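Local structure of Nsp15 (Middle East respiratory syndrome-related coronavirus, 5YVD) at residues I135-R140 with F173-K178; K144-V149 with N181-P186. The protein is an endoribonuclease of the EndoU clan that probably cleaves RNA at uridylates and has six chains in its assembly. One frame throughout, in Å; residues are numbered along the deposited sequence.

Contact 1 of 2, residues I135-R140 with F173-K178; sequences IFISDR and FYLYKK
Tyr174 reaches past the end of strand 135-138 and brings the edge of its ring to the Asp139 carbonyl of the turn that follows. Its CE2 lies 3.5 Å from Asp139 O, and its CD2 3.5 Å from Arg140 C. Tyr174 CG stands beside its own backbone N (chi1 -59°), which sends the ring toward this turn. The turn is an ST turn: Ser138 OG accepts a hydrogen bond from Arg140 N.

Behind the turn, strands 135-138 and 174-178 pair antiparallel in the mixed sheet of the middle domain. Two hydrogen-bonded pairs, Phe136 with Tyr176 and Ser138 with Tyr174, give four backbone bonds. Tyr174 N to Ser138 O is nearly straight. Ser138 N to Tyr174 O is more bent, at 139°. Three CA-H...O contacts add to the ladder, among them Leu175 CA to Phe136 O at 3.3 Å.

The two faces differ. On one, Ile137 CG2 meets Leu175 CD2 at 3.5 Å, and the Ile135 branch CG1 touches the Lys177 stem at CG. On the other, Phe136 CB and Tyr176 CB pack at 4.0 Å. Phe136 CG is anti to the backbone N (chi1 -166°), while Tyr176 CG sits beside its own, and Tyr176 CD2 comes to the edge of the Phe136 ring. The Tyr176 ring turns an edge to Phe136 O, with CD2 3.9 Å away. Helix 124-129 covers this face through Leu125 and Phe128. The hydroxyl of Tyr176 is hydrogen-bonded to Ile142 N.

The four bonds satisfy the peptide N-H and C=O of Phe136, Ser138, Tyr174 and Tyr176. Those of Ile135 and Ile137 turn to strand 115-118 and Ile119. The side chains add chiefly apolar contact. Polar Ser138 comes where the strand gives way to the turn, and there its OG holds a backbone N-H.

Contact 2 of 2, residues K144-V149 with N181-P186; sequences KYPCMV and NEFIDP
Pro146 is the bump of this contact, where the approach to edge strand 148-149 of the middle-domain sheet meets the irregular segment 181-186. Its ring fits a hollow lined by Phe183, Ile184, Asp185 and Pro186. Pro146 CD rests on Phe183 CB at 3.7 Å, while CG faces the carboxylate atom Asp185 OD2. Pro146 CB lies 3.6 Å from Ile184 O and also meets Pro186 CD.

Next to it, the rings of Tyr145 and Phe183 lie nearly parallel, 13° apart, but slid so far that they barely overlap. Phe183 CZ lies over the rim of the Tyr145 ring. Phe183 CG stands beside its backbone N (chi1 -72°), which brings the ring to Tyr145 and Pro146. Tyr145 CB sits over the Phe183 face in a CH-pi contact, 4.1 Å from the ring centroid. Helix 124-129 backs both rings, with Met129 touching Tyr145 and Phe128 touching Phe183.

Pro186 is the return bump. Its CG presses on Cys147 O at 3.5 Å, and its CB meets Met148 CG at 3.8 Å. No direct hydrogen bond joins the segments. One water bridges them instead, donating to Pro146 O at 2.6 Å and to Ile184 O at 2.8 Å.

Contact 1 is mostly buried, while contact 2 lies at the surface, and their centres are about 9 Å apart. Both reach the same sheet: strand 174-178 runs between strand 134-138 and edge strand 148-149. Leu175 N probably bonds to Met148 O, and Lys177 O to Ile184 N, so strand 174-178 reaches both segments of contact 2. Tyr176 also packs on Pro146 and Cys147. The segments alternate along the chain. The chemistry follows the place in the fold. Inside the sheet, contact 1 relies on direct backbone hydrogen bonds. At the edge, contact 2 relies on proline and aromatic packing with a bridging water.

Contact 1 of 2, residues I135-R140 with F173-K178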
ATOM      1  N   ILE A 135      14.367 -28.118  22.543  1.00 50.17           N
ATOM      2  CA  ILE A 135      14.363 -29.200  21.560  1.00 46.69           C
ATOM      3  C   ILE A 135      15.744 -29.254  20.890  1.00 43.87           C
ATOM      4  O   ILE A 135      16.343 -28.214  20.581  1.00 43.79           O
ATOM      5  CB  ILE A 135      13.249 -28.935  20.514  1.00 49.54           C
ATOM      6  CG1 ILE A 135      11.881 -29.145  21.155  1.00 52.16           C
ATOM      7  CG2 ILE A 135      13.394 -29.813  19.273  1.00 49.87           C
ATOM      8  CD1 ILE A 135      10.743 -28.561  20.356  1.00 55.81           C
ATOM      9  N   PHE A 136      16.269 -30.456  20.677  1.00 43.60           N
ATOM     10  CA  PHE A 136      17.555 -30.591  19.999  1.00 41.99           C
ATOM     11  C   PHE A 136      17.425 -31.464  18.774  1.00 43.15           C
ATOM     12  O   PHE A 136      16.791 -32.521  18.831  1.00 44.13           O
ATOM     13  CB  PHE A 136      18.625 -31.167  20.910  1.00 41.26           C
ATOM     14  CG  PHE A 136      20.011 -31.012  20.353  1.00 42.40           C
ATOM     15  CD1 PHE A 136      20.713 -32.096  19.857  1.00 43.55           C
ATOM     16  CD2 PHE A 136      20.580 -29.762  20.266  1.00 42.77           C
ATOM     17  CE1 PHE A 136      21.972 -31.930  19.301  1.00 44.42           C
ATOM     18  CE2 PHE A 136      21.835 -29.587  19.729  1.00 43.44           C
ATOM     19  CZ  PHE A 136      22.536 -30.671  19.239  1.00 44.83           C
ATOM     20  N   ILE A 137      18.024 -31.012  17.674  1.00 43.04           N
ATOM     21  CA  ILE A 137      18.036 -31.785  16.446  1.00 48.31           C
ATOM     22  C   ILE A 137      19.470 -32.127  16.081  1.00 47.13           C
ATOM     23  O   ILE A 137      20.357 -31.263  16.171  1.00 45.00           O
ATOM     24  CB  ILE A 137      17.279 -31.084  15.280  1.00 51.75           C
ATOM     25  CG1 ILE A 137      17.982 -29.818  14.800  1.00 57.84           C
ATOM     26  CG2 ILE A 137      15.856 -30.736  15.699  1.00 52.34           C
ATOM     27  CD1 ILE A 137      17.085 -28.854  14.028  1.00 57.56           C
ATOM     28  N   SER A 138      19.692 -33.396  15.717  1.00 44.69           N
ATOM     29  CA  SER A 138      21.015 -33.848  15.327  1.00 44.85           C
ATOM     30  C   SER A 138      21.010 -34.998  14.347  1.00 43.79           C
ATOM     31  O   SER A 138      20.060 -35.757  14.242  1.00 44.59           O
ATOM     32  CB  SER A 138      21.884 -34.204  16.557  1.00 46.48           C
ATOM     33  OG  SER A 138      22.043 -35.600  16.723  1.00 45.60           O
ATOM     34  N   ASP A 139      22.126 -35.106  13.646  1.00 47.32           N
ATOM     35  CA  ASP A 139      22.339 -36.111  12.619  1.00 53.35           C
ATOM     36  C   ASP A 139      22.826 -37.424  13.233  1.00 52.30           C
ATOM     37  O   ASP A 139      22.888 -38.438  12.536  1.00 51.08           O
ATOM     38  CB  ASP A 139      23.350 -35.608  11.563  1.00 55.22           C
ATOM     39  CG  ASP A 139      24.598 -34.944  12.180  1.00 58.04           C
ATOM     40  OD1 ASP A 139      24.719 -34.850  13.427  1.00 58.14           O
ATOM     41  OD2 ASP A 139      25.462 -34.488  11.400  1.00 62.96           O
ATOM     42  N   ARG A 140      23.152 -37.394  14.527  1.00 49.58           N
ATOM     43  CA  ARG A 140      23.724 -38.539  15.228  1.00 51.57           C
ATOM     44  C   ARG A 140      23.190 -38.685  16.664  1.00 56.18           C
ATOM     45  O   ARG A 140      23.020 -37.696  17.379  1.00 59.16           O
ATOM     46  CB  ARG A 140      25.252 -38.430  15.239  1.00 51.67           C
ATOM     47  CG  ARG A 140      25.784 -37.149  15.862  1.00 55.50           C
ATOM     48  CD  ARG A 140      27.208 -36.850  15.444  1.00 55.79           C
ATOM     49  NE  ARG A 140      27.741 -35.702  16.185  1.00 63.12           N
ATOM     50  CZ  ARG A 140      28.262 -35.748  17.417  1.00 64.11           C
ATOM     51  NH1 ARG A 140      28.329 -36.888  18.098  1.00 62.63           N
ATOM     52  NH2 ARG A 140      28.723 -34.635  17.976  1.00 67.21           N
ATOM     53  N   PHE A 173      17.067 -37.934  11.524  1.00 40.61           N
ATOM     54  CA  PHE A 173      17.353 -37.017  12.616  1.00 43.96           C
ATOM     55  C   PHE A 173      17.017 -37.652  13.946  1.00 45.89           C
ATOM     56  O   PHE A 173      16.070 -38.427  14.046  1.00 48.00           O
ATOM     57  CB  PHE A 173      16.658 -35.661  12.422  1.00 42.83           C
ATOM     58  CG  PHE A 173      17.292 -34.819  11.347  1.00 42.90           C
ATOM     59  CD1 PHE A 173      16.782 -34.821  10.041  1.00 42.77           C
ATOM     60  CD2 PHE A 173      18.428 -34.065  11.622  1.00 41.42           C
ATOM     61  CE1 PHE A 173      17.376 -34.058   9.045  1.00 45.31           C
ATOM     62  CE2 PHE A 173      19.028 -33.293  10.631  1.00 41.19           C
ATOM     63  CZ  PHE A 173      18.507 -33.291   9.342  1.00 44.90           C
ATOM     64  N   TYR A 174      17.851 -37.356  14.939  1.00 45.26           N
ATOM     65  CA  TYR A 174      17.669 -37.818  16.291  1.00 44.07           C
ATOM     66  C   TYR A 174      17.297 -36.556  17.037  1.00 44.48           C
ATOM     67  O   TYR A 174      18.023 -35.556  17.026  1.00 43.98           O
ATOM     68  CB  TYR A 174      18.944 -38.495  16.816  1.00 44.16           C
ATOM     69  CG  TYR A 174      19.349 -39.673  15.954  1.00 48.76           C
ATOM     70  CD1 TYR A 174      18.747 -40.915  16.107  1.00 50.99           C
ATOM     71  CD2 TYR A 174      20.307 -39.538  14.941  1.00 55.43           C
ATOM     72  CE1 TYR A 174      19.107 -41.999  15.308  1.00 49.98           C
ATOM     73  CE2 TYR A 174      20.668 -40.619  14.132  1.00 53.97           C
ATOM     74  CZ  TYR A 174      20.060 -41.850  14.326  1.00 51.76           C
ATOM     75  OH  TYR A 174      20.392 -42.925  13.533  1.00 48.21           O
ATOM     76  N   LEU A 175      16.129 -36.624  17.656  1.00 46.64           N
ATOM     77  CA  LEU A 175      15.395 -35.480  18.135  1.00 46.94           C
ATOM     78  C   LEU A 175      15.208 -35.572  19.627  1.00 48.07           C
ATOM     79  O   LEU A 175      14.692 -36.577  20.126  1.00 50.63           O
ATOM     80  CB  LEU A 175      14.024 -35.499  17.477  1.00 48.85           C
ATOM     81  CG  LEU A 175      14.074 -35.207  15.977  1.00 50.93           C
ATOM     82  CD1 LEU A 175      12.916 -35.886  15.277  1.00 53.59           C
ATOM     83  CD2 LEU A 175      14.062 -33.708  15.712  1.00 50.46           C
ATOM     84  N   TYR A 176      15.613 -34.531  20.347  1.00 46.60           N
ATOM     85  CA  TYR A 176      15.535 -34.555  21.807  1.00 45.53           C
ATOM     86  C   TYR A 176      14.665 -33.429  22.290  1.00 42.19           C
ATOM     87  O   TYR A 176      14.583 -32.381  21.672  1.00 40.86           O
ATOM     88  CB  TYR A 176      16.932 -34.466  22.428  1.00 44.26           C
ATOM     89  CG  TYR A 176      17.844 -35.564  21.946  1.00 42.47           C
ATOM     90  CD1 TYR A 176      18.091 -36.676  22.734  1.00 45.96           C
ATOM     91  CD2 TYR A 176      18.421 -35.520  20.693  1.00 42.16           C
ATOM     92  CE1 TYR A 176      18.900 -37.718  22.297  1.00 43.05           C
ATOM     93  CE2 TYR A 176      19.237 -36.556  20.246  1.00 44.17           C
ATOM     94  CZ  TYR A 176      19.472 -37.658  21.060  1.00 42.01           C
ATOM     95  OH  TYR A 176      20.290 -38.695  20.662  1.00 40.28           O
ATOM     96  N   LYS A 177      13.990 -33.663  23.394  1.00 42.05           N
ATOM     97  CA  LYS A 177      13.211 -32.615  24.013  1.00 43.17           C
ATOM     98  C   LYS A 177      13.482 -32.607  25.498  1.00 45.12           C
ATOM     99  O   LYS A 177      13.578 -33.666  26.125  1.00 52.03           O
ATOM    100  CB  LYS A 177      11.717 -32.814  23.738  1.00 41.64           C
ATOM    101  CG  LYS A 177      10.872 -31.689  24.271  1.00 39.71           C
ATOM    102  CD  LYS A 177       9.461 -31.726  23.731  1.00 40.91           C
ATOM    103  CE  LYS A 177       8.702 -30.467  24.118  1.00 41.10           C
ATOM    104  NZ  LYS A 177       7.234 -30.675  24.068  1.00 43.34           N
ATOM    105  N   LYS A 178      13.621 -31.407  26.044  1.00 44.93           N
ATOM    106  CA  LYS A 178      13.791 -31.200  27.480  1.00 44.17           C
ATOM    107  C   LYS A 178      12.664 -30.323  28.022  1.00 44.34           C
ATOM    108  O   LYS A 178      12.250 -29.355  27.379  1.00 41.58           O
ATOM    109  CB  LYS A 178      15.132 -30.517  27.753  1.00 44.01           C
ATOM    110  CG  LYS A 178      16.261 -31.488  28.038  1.00 45.10           C
ATOM    111  CD  LYS A 178      17.610 -30.806  28.026  1.00 42.84           C
ATOM    112  CE  LYS A 178      17.805 -29.886  29.215  1.00 41.26           C
ATOM    113  NZ  LYS A 178      18.968 -28.978  28.975  1.00 40.48           N
TER

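Contact 2 of 2, residues K144-V149 with N181-P186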
ATOM      1  N   LYS A 144      23.361 -41.606  25.200  1.00 49.95           N
ATOM      2  CA  LYS A 144      22.268 -42.541  25.286  1.00 56.42           C
ATOM      3  C   LYS A 144      21.002 -41.889  25.811  1.00 52.96           C
ATOM      4  O   LYS A 144      20.082 -42.578  26.240  1.00 53.10           O
ATOM      5  CB  LYS A 144      22.683 -43.761  26.140  1.00 60.55           C
ATOM      6  CG  LYS A 144      22.183 -45.087  25.576  1.00 64.68           C
ATOM      7  CD  LYS A 144      22.905 -46.298  26.148  1.00 65.79           C
ATOM      8  CE  LYS A 144      24.395 -46.288  25.824  1.00 65.50           C
ATOM      9  NZ  LYS A 144      25.068 -47.529  26.287  1.00 63.90           N
ATOM     10  N   TYR A 145      20.920 -40.568  25.726  1.00 51.67           N
ATOM     11  CA  TYR A 145      19.739 -39.867  26.226  1.00 48.68           C
ATOM     12  C   TYR A 145      18.479 -40.385  25.506  1.00 49.40           C
ATOM     13  O   TYR A 145      18.570 -40.956  24.398  1.00 50.91           O
ATOM     14  CB  TYR A 145      19.895 -38.360  26.040  1.00 47.37           C
ATOM     15  CG  TYR A 145      21.085 -37.776  26.759  1.00 47.00           C
ATOM     16  CD1 TYR A 145      21.084 -37.645  28.142  1.00 47.98           C
ATOM     17  CD2 TYR A 145      22.209 -37.349  26.065  1.00 49.87           C
ATOM     18  CE1 TYR A 145      22.165 -37.105  28.822  1.00 47.76           C
ATOM     19  CE2 TYR A 145      23.307 -36.804  26.735  1.00 52.09           C
ATOM     20  CZ  TYR A 145      23.279 -36.687  28.123  1.00 50.21           C
ATOM     21  OH  TYR A 145      24.354 -36.172  28.823  1.00 47.09           O
ATOM     22  N   PRO A 146      17.300 -40.199  26.125  1.00 48.25           N
ATOM     23  CA  PRO A 146      16.066 -40.653  25.480  1.00 45.96           C
ATOM     24  C   PRO A 146      15.850 -39.906  24.180  1.00 48.44           C
ATOM     25  O   PRO A 146      15.982 -38.678  24.143  1.00 47.36           O
ATOM     26  CB  PRO A 146      14.969 -40.301  26.498  1.00 44.63           C
ATOM     27  CG  PRO A 146      15.671 -39.983  27.776  1.00 44.67           C
ATOM     28  CD  PRO A 146      17.021 -39.463  27.372  1.00 47.17           C
ATOM     29  N   CYS A 147      15.507 -40.637  23.127  1.00 51.12           N
ATOM     30  CA  CYS A 147      15.594 -40.088  21.789  1.00 52.80           C
ATOM     31  C   CYS A 147      14.441 -40.487  20.905  1.00 51.94           C
ATOM     32  O   CYS A 147      14.189 -41.660  20.723  1.00 56.96           O
ATOM     33  CB  CYS A 147      16.899 -40.558  21.152  1.00 55.05           C
ATOM     34  SG  CYS A 147      16.945 -40.397  19.365  1.00 64.92           S
ATOM     35  N   MET A 148      13.762 -39.495  20.338  1.00 52.82           N
ATOM     36  CA  MET A 148      12.833 -39.718  19.247  1.00 48.36           C
ATOM     37  C   MET A 148      13.617 -39.813  17.924  1.00 48.84           C
ATOM     38  O   MET A 148      14.358 -38.907  17.568  1.00 51.86           O
ATOM     39  CB  MET A 148      11.856 -38.563  19.154  1.00 49.46           C
ATOM     40  CG  MET A 148      11.139 -38.202  20.439  1.00 52.46           C
ATOM     41  SD  MET A 148      10.663 -36.451  20.491  1.00 49.33           S
ATOM     42  CE  MET A 148       9.326 -36.635  21.671  1.00 52.07           C
ATOM     43  N   VAL A 149      13.455 -40.912  17.196  1.00 48.01           N
ATOM     44  CA  VAL A 149      14.156 -41.106  15.941  1.00 46.41           C
ATOM     45  C   VAL A 149      13.222 -40.773  14.822  1.00 47.61           C
ATOM     46  O   VAL A 149      12.212 -41.449  14.633  1.00 57.28           O
ATOM     47  CB  VAL A 149      14.592 -42.564  15.751  1.00 46.01           C
ATOM     48  CG1 VAL A 149      15.294 -42.742  14.399  1.00 45.72           C
ATOM     49  CG2 VAL A 149      15.481 -42.988  16.911  1.00 43.67           C
ATOM     50  N   ASN A 181      14.572 -28.980  32.432  1.00 55.13           N
ATOM     51  CA  ASN A 181      15.916 -29.564  32.372  1.00 53.74           C
ATOM     52  C   ASN A 181      15.899 -31.104  32.479  1.00 50.64           C
ATOM     53  O   ASN A 181      16.857 -31.732  32.936  1.00 44.30           O
ATOM     54  CB  ASN A 181      16.828 -28.937  33.441  1.00 53.65           C
ATOM     55  CG  ASN A 181      18.214 -28.594  32.897  1.00 55.26           C
ATOM     56  OD1 ASN A 181      18.327 -27.849  31.933  1.00 62.42           O
ATOM     57  ND2 ASN A 181      19.267 -29.123  33.518  1.00 53.32           N
ATOM     58  N   GLU A 182      14.792 -31.696  32.048  1.00 50.03           N
ATOM     59  CA  GLU A 182      14.596 -33.140  32.092  1.00 50.36           C
ATOM     60  C   GLU A 182      14.153 -33.630  30.694  1.00 47.37           C
ATOM     61  O   GLU A 182      13.172 -33.127  30.107  1.00 44.89           O
ATOM     62  CB  GLU A 182      13.542 -33.495  33.163  1.00 53.39           C
ATOM     63  CG  GLU A 182      13.950 -33.216  34.616  1.00 55.57           C
ATOM     64  CD  GLU A 182      14.150 -34.481  35.445  1.00 57.34           C
ATOM     65  OE1 GLU A 182      14.725 -35.449  34.905  1.00 55.59           O
ATOM     66  OE2 GLU A 182      13.733 -34.517  36.633  1.00 55.20           O
ATOM     67  N   PHE A 183      14.884 -34.598  30.155  1.00 44.88           N
ATOM     68  CA  PHE A 183      14.518 -35.194  28.872  1.00 46.25           C
ATOM     69  C   PHE A 183      13.163 -35.882  28.901  1.00 46.43           C
ATOM     70  O   PHE A 183      12.841 -36.533  29.866  1.00 50.98           O
ATOM     71  CB  PHE A 183      15.543 -36.212  28.465  1.00 43.24           C
ATOM     72  CG  PHE A 183      16.835 -35.619  28.024  1.00 43.81           C
ATOM     73  CD1 PHE A 183      17.058 -35.337  26.677  1.00 48.11           C
ATOM     74  CD2 PHE A 183      17.831 -35.374  28.928  1.00 43.39           C
ATOM     75  CE1 PHE A 183      18.258 -34.817  26.238  1.00 46.58           C
ATOM     76  CE2 PHE A 183      19.033 -34.849  28.512  1.00 48.79           C
ATOM     77  CZ  PHE A 183      19.248 -34.564  27.158  1.00 51.92           C
ATOM     78  N   ILE A 184      12.382 -35.729  27.840  1.00 48.77           N
ATOM     79  CA  ILE A 184      11.157 -36.509  27.658  1.00 52.66           C
ATOM     80  C   ILE A 184      11.453 -37.868  27.001  1.00 54.97           C
ATOM     81  O   ILE A 184      12.266 -37.964  26.063  1.00 50.09           O
ATOM     82  CB  ILE A 184      10.154 -35.709  26.815  1.00 57.72           C
ATOM     83  CG1 ILE A 184       9.476 -34.676  27.713  1.00 58.56           C
ATOM     84  CG2 ILE A 184       9.118 -36.602  26.136  1.00 57.68           C
ATOM     85  CD1 ILE A 184       8.965 -33.471  26.957  1.00 62.48           C
ATOM     86  N   ASP A 185      10.784 -38.909  27.509  1.00 59.25           N
ATOM     87  CA  ASP A 185      10.878 -40.265  26.949  1.00 60.57           C
ATOM     88  C   ASP A 185       9.892 -40.497  25.793  1.00 57.83           C
ATOM     89  O   ASP A 185       8.678 -40.437  25.997  1.00 53.13           O
ATOM     90  CB  ASP A 185      10.667 -41.319  28.037  1.00 66.70           C
ATOM     91  CG  ASP A 185      11.955 -41.623  28.806  1.00 73.84           C
ATOM     92  OD1 ASP A 185      12.483 -42.754  28.667  1.00 73.87           O
ATOM     93  OD2 ASP A 185      12.457 -40.720  29.520  1.00 73.13           O
ATOM     94  N   PRO A 186      10.415 -40.782  24.582  1.00 61.29           N
ATOM     95  CA  PRO A 186       9.602 -40.931  23.362  1.00 61.09           C
ATOM     96  C   PRO A 186       8.503 -41.973  23.472  1.00 55.47           C
ATOM     97  O   PRO A 186       8.727 -43.029  24.020  1.00 48.57           O
ATOM     98  CB  PRO A 186      10.623 -41.452  22.333  1.00 66.05           C
ATOM     99  CG  PRO A 186      11.664 -42.169  23.153  1.00 63.83           C
ATOM    100  CD  PRO A 186      11.802 -41.254  24.349  1.00 64.47           C
TER
HETATM  101  O   HOH W   1      14.205 -36.806  24.412  1.00 47.30           O